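Local coordinates for ferric uptake regulation protein (PDB 2XIG) that probably represses genes by binding their operators as a homodimer with ferrous iron as cofactor, and binds zinc at three sites, at residues E31-L36 and Y89-K94. The protein carries 2 engineered substitutions. Sequence-based numbering, arbitrary orientation.
Sequences EVVSVL and YEIAAK. With ZN (zinc ion), chain L.
Leu36 lies against the backbone of strand 86-91, and this leucine, on helix 27-38, provides most of the helix's share of the contact. Its CG stands anti to the carbonyl carbon (chi1 -72°), and this torsion, with a nearly anti chi2, brings CD2 to 3.5 Å from Tyr89 O, while the same methyl meets Tyr89 CB. A branched aliphatic side chain suits the spot because it also reaches Ile48, Ile77 and Leu43, all apolar. Of the Tyr89 side chain, CB does the touching; its ring leads off toward Pro45 and Val79. One helical turn before Leu36, Val33 turns CG1 to Ile91 CD1 at 3.9 Å, the two side chains crossing at about a right angle. In Ile91, CG1 is anti to the backbone N (chi1 -162°) and a bend at chi2 (69°) turns CD1 to Val33; its beta-branched bulk suits a strand end facing a valine.

The helix and strand axes run nearly perpendicular, 7.8 Å apart at closest approach, and no direct hydrogen bond joins the segments. Beside the close methyl packing, a water takes over: it donates to Leu36 O at 2.7 Å and accepts from Ile91 N at 2.8 Å, so two buried backbone groups are satisfied without meeting. Beyond Ile91 the chain becomes looser, and Ala92 to Lys94, partly exposed, form the more open side.

Glu90 points away from the helix, its carboxylate gripping zinc unevenly, OE2 at 2.0 Å and OE1 at 2.6 Å; His42, His97 and His99 complete the site. Lys94 NZ, also paired with Glu110, meets OE1 nearly head-on at 2.8 Å, probably drawing charge from the more weakly bound oxygen. Apolar packing on one face of this winged-helix DNA-binding domain thus backs a strand whose other face offers an acidic ligand to zinc, consistent with metal binding being coupled to the domain's placement.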
loop_
_atom_site.group_PDB
_atom_site.type_symbol
_atom_site.label_atom_id
_atom_site.label_comp_id
_atom_site.label_asym_id
_atom_site.label_seq_id
_atom_site.Cartn_x
_atom_site.Cartn_y
_atom_site.Cartn_z
ATOM N N GLU C 31 35.379 -1.362 0.016
ATOM C CA GLU C 31 34.771 -1.938 -1.180
ATOM C C GLU C 31 33.337 -1.430 -1.397
ATOM O O GLU C 31 32.934 -1.176 -2.531
ATOM C CB GLU C 31 34.802 -3.468 -1.130
ATOM C CG GLU C 31 34.570 -4.127 -2.487
ATOM C CD GLU C 31 35.525 -3.611 -3.555
ATOM O OE1 GLU C 31 36.681 -3.286 -3.211
ATOM O OE2 GLU C 31 35.123 -3.530 -4.736
ATOM N N VAL C 32 32.571 -1.276 -0.319
ATOM C CA VAL C 32 31.222 -0.711 -0.424
ATOM C C VAL C 32 31.263 0.713 -0.999
ATOM O O VAL C 32 30.470 1.089 -1.871
ATOM C CB VAL C 32 30.510 -0.674 0.943
ATOM C CG1 VAL C 32 29.231 0.155 0.856
ATOM C CG2 VAL C 32 30.180 -2.095 1.416
ATOM N N VAL C 33 32.187 1.515 -0.491
ATOM C CA VAL C 33 32.326 2.875 -0.998
ATOM C C VAL C 33 32.690 2.834 -2.474
ATOM O O VAL C 33 32.117 3.568 -3.273
ATOM C CB VAL C 33 33.382 3.680 -0.220
ATOM C CG1 VAL C 33 33.651 5.027 -0.913
ATOM C CG2 VAL C 33 32.924 3.898 1.210
ATOM N N SER C 34 33.630 1.963 -2.829
ATOM C CA SER C 34 34.118 1.895 -4.203
ATOM C C SER C 34 33.036 1.398 -5.166
ATOM O O SER C 34 32.899 1.925 -6.266
ATOM C CB SER C 34 35.372 1.022 -4.292
ATOM O OG SER C 34 36.406 1.539 -3.470
ATOM N N VAL C 35 32.273 0.389 -4.754
ATOM C CA VAL C 35 31.147 -0.059 -5.573
ATOM C C VAL C 35 30.196 1.101 -5.884
ATOM O O VAL C 35 29.809 1.304 -7.035
ATOM C CB VAL C 35 30.379 -1.240 -4.928
ATOM C CG1 VAL C 35 29.039 -1.443 -5.618
ATOM C CG2 VAL C 35 31.216 -2.514 -4.992
ATOM N N LEU C 36 29.831 1.872 -4.861
ATOM C CA LEU C 36 28.910 2.983 -5.049
ATOM C C LEU C 36 29.514 4.094 -5.894
ATOM O O LEU C 36 28.840 4.654 -6.760
ATOM C CB LEU C 36 28.428 3.533 -3.701
ATOM C CG LEU C 36 27.443 2.619 -2.964
ATOM C CD1 LEU C 36 27.215 3.086 -1.527
ATOM C CD2 LEU C 36 26.131 2.542 -3.717
ATOM N N TYR C 89 20.995 3.380 -2.425
ATOM C CA TYR C 89 22.141 4.168 -1.973
ATOM C C TYR C 89 22.991 4.688 -3.118
ATOM O O TYR C 89 23.066 4.081 -4.189
ATOM C CB TYR C 89 23.019 3.327 -1.039
ATOM C CG TYR C 89 22.379 3.010 0.296
ATOM C CD1 TYR C 89 22.629 3.798 1.406
ATOM C CD2 TYR C 89 21.520 1.920 0.444
ATOM C CE1 TYR C 89 22.050 3.518 2.627
ATOM C CE2 TYR C 89 20.929 1.637 1.660
ATOM C CZ TYR C 89 21.199 2.438 2.746
ATOM O OH TYR C 89 20.621 2.169 3.959
ATOM N N GLU C 90 23.658 5.814 -2.872
ATOM C CA GLU C 90 24.563 6.370 -3.852
ATOM C C GLU C 90 25.672 7.122 -3.139
ATOM O O GLU C 90 25.538 7.512 -1.972
ATOM C CB GLU C 90 23.818 7.318 -4.784
ATOM C CG GLU C 90 23.093 8.430 -4.046
ATOM C CD GLU C 90 22.343 9.354 -4.987
ATOM O OE1 GLU C 90 22.883 9.664 -6.072
ATOM O OE2 GLU C 90 21.215 9.767 -4.632
ATOM N N ILE C 91 26.770 7.325 -3.848
ATOM C CA ILE C 91 27.902 8.046 -3.291
ATOM C C ILE C 91 27.475 9.500 -3.051
ATOM O O ILE C 91 26.731 10.072 -3.845
ATOM C CB ILE C 91 29.113 7.944 -4.252
ATOM C CG1 ILE C 91 30.427 8.275 -3.539
ATOM C CG2 ILE C 91 28.883 8.771 -5.516
ATOM C CD1 ILE C 91 30.847 7.243 -2.505
ATOM N N ALA C 92 27.913 10.082 -1.938
ATOM C CA ALA C 92 27.489 11.425 -1.552
ATOM C C ALA C 92 28.177 12.503 -2.388
ATOM O O ALA C 92 27.654 13.603 -2.537
ATOM C CB ALA C 92 27.755 11.662 -0.068
ATOM N N ALA C 93 29.345 12.177 -2.932
ATOM C CA ALA C 93 30.146 13.156 -3.676
ATOM C C ALA C 93 29.633 13.387 -5.106
ATOM O O ALA C 93 30.339 13.116 -6.080
ATOM C CB ALA C 93 31.604 12.725 -3.692
ATOM N N LYS C 94 28.398 13.881 -5.204
ATOM C CA LYS C 94 27.718 14.172 -6.470
ATOM C C LYS C 94 26.981 15.501 -6.326
ATOM O O LYS C 94 26.550 15.855 -5.230
ATOM C CB LYS C 94 26.695 13.064 -6.826
ATOM C CG LYS C 94 27.289 11.773 -7.399
ATOM C CD LYS C 94 26.260 10.600 -7.436
ATOM C CE LYS C 94 25.118 10.830 -8.420
ATOM N NZ LYS C 94 24.221 9.595 -8.498
HETATM ZN ZN ZN L . 20.411 10.275 -6.435
HETATM O O HOH W 1 26.711 6.280 -6.467
#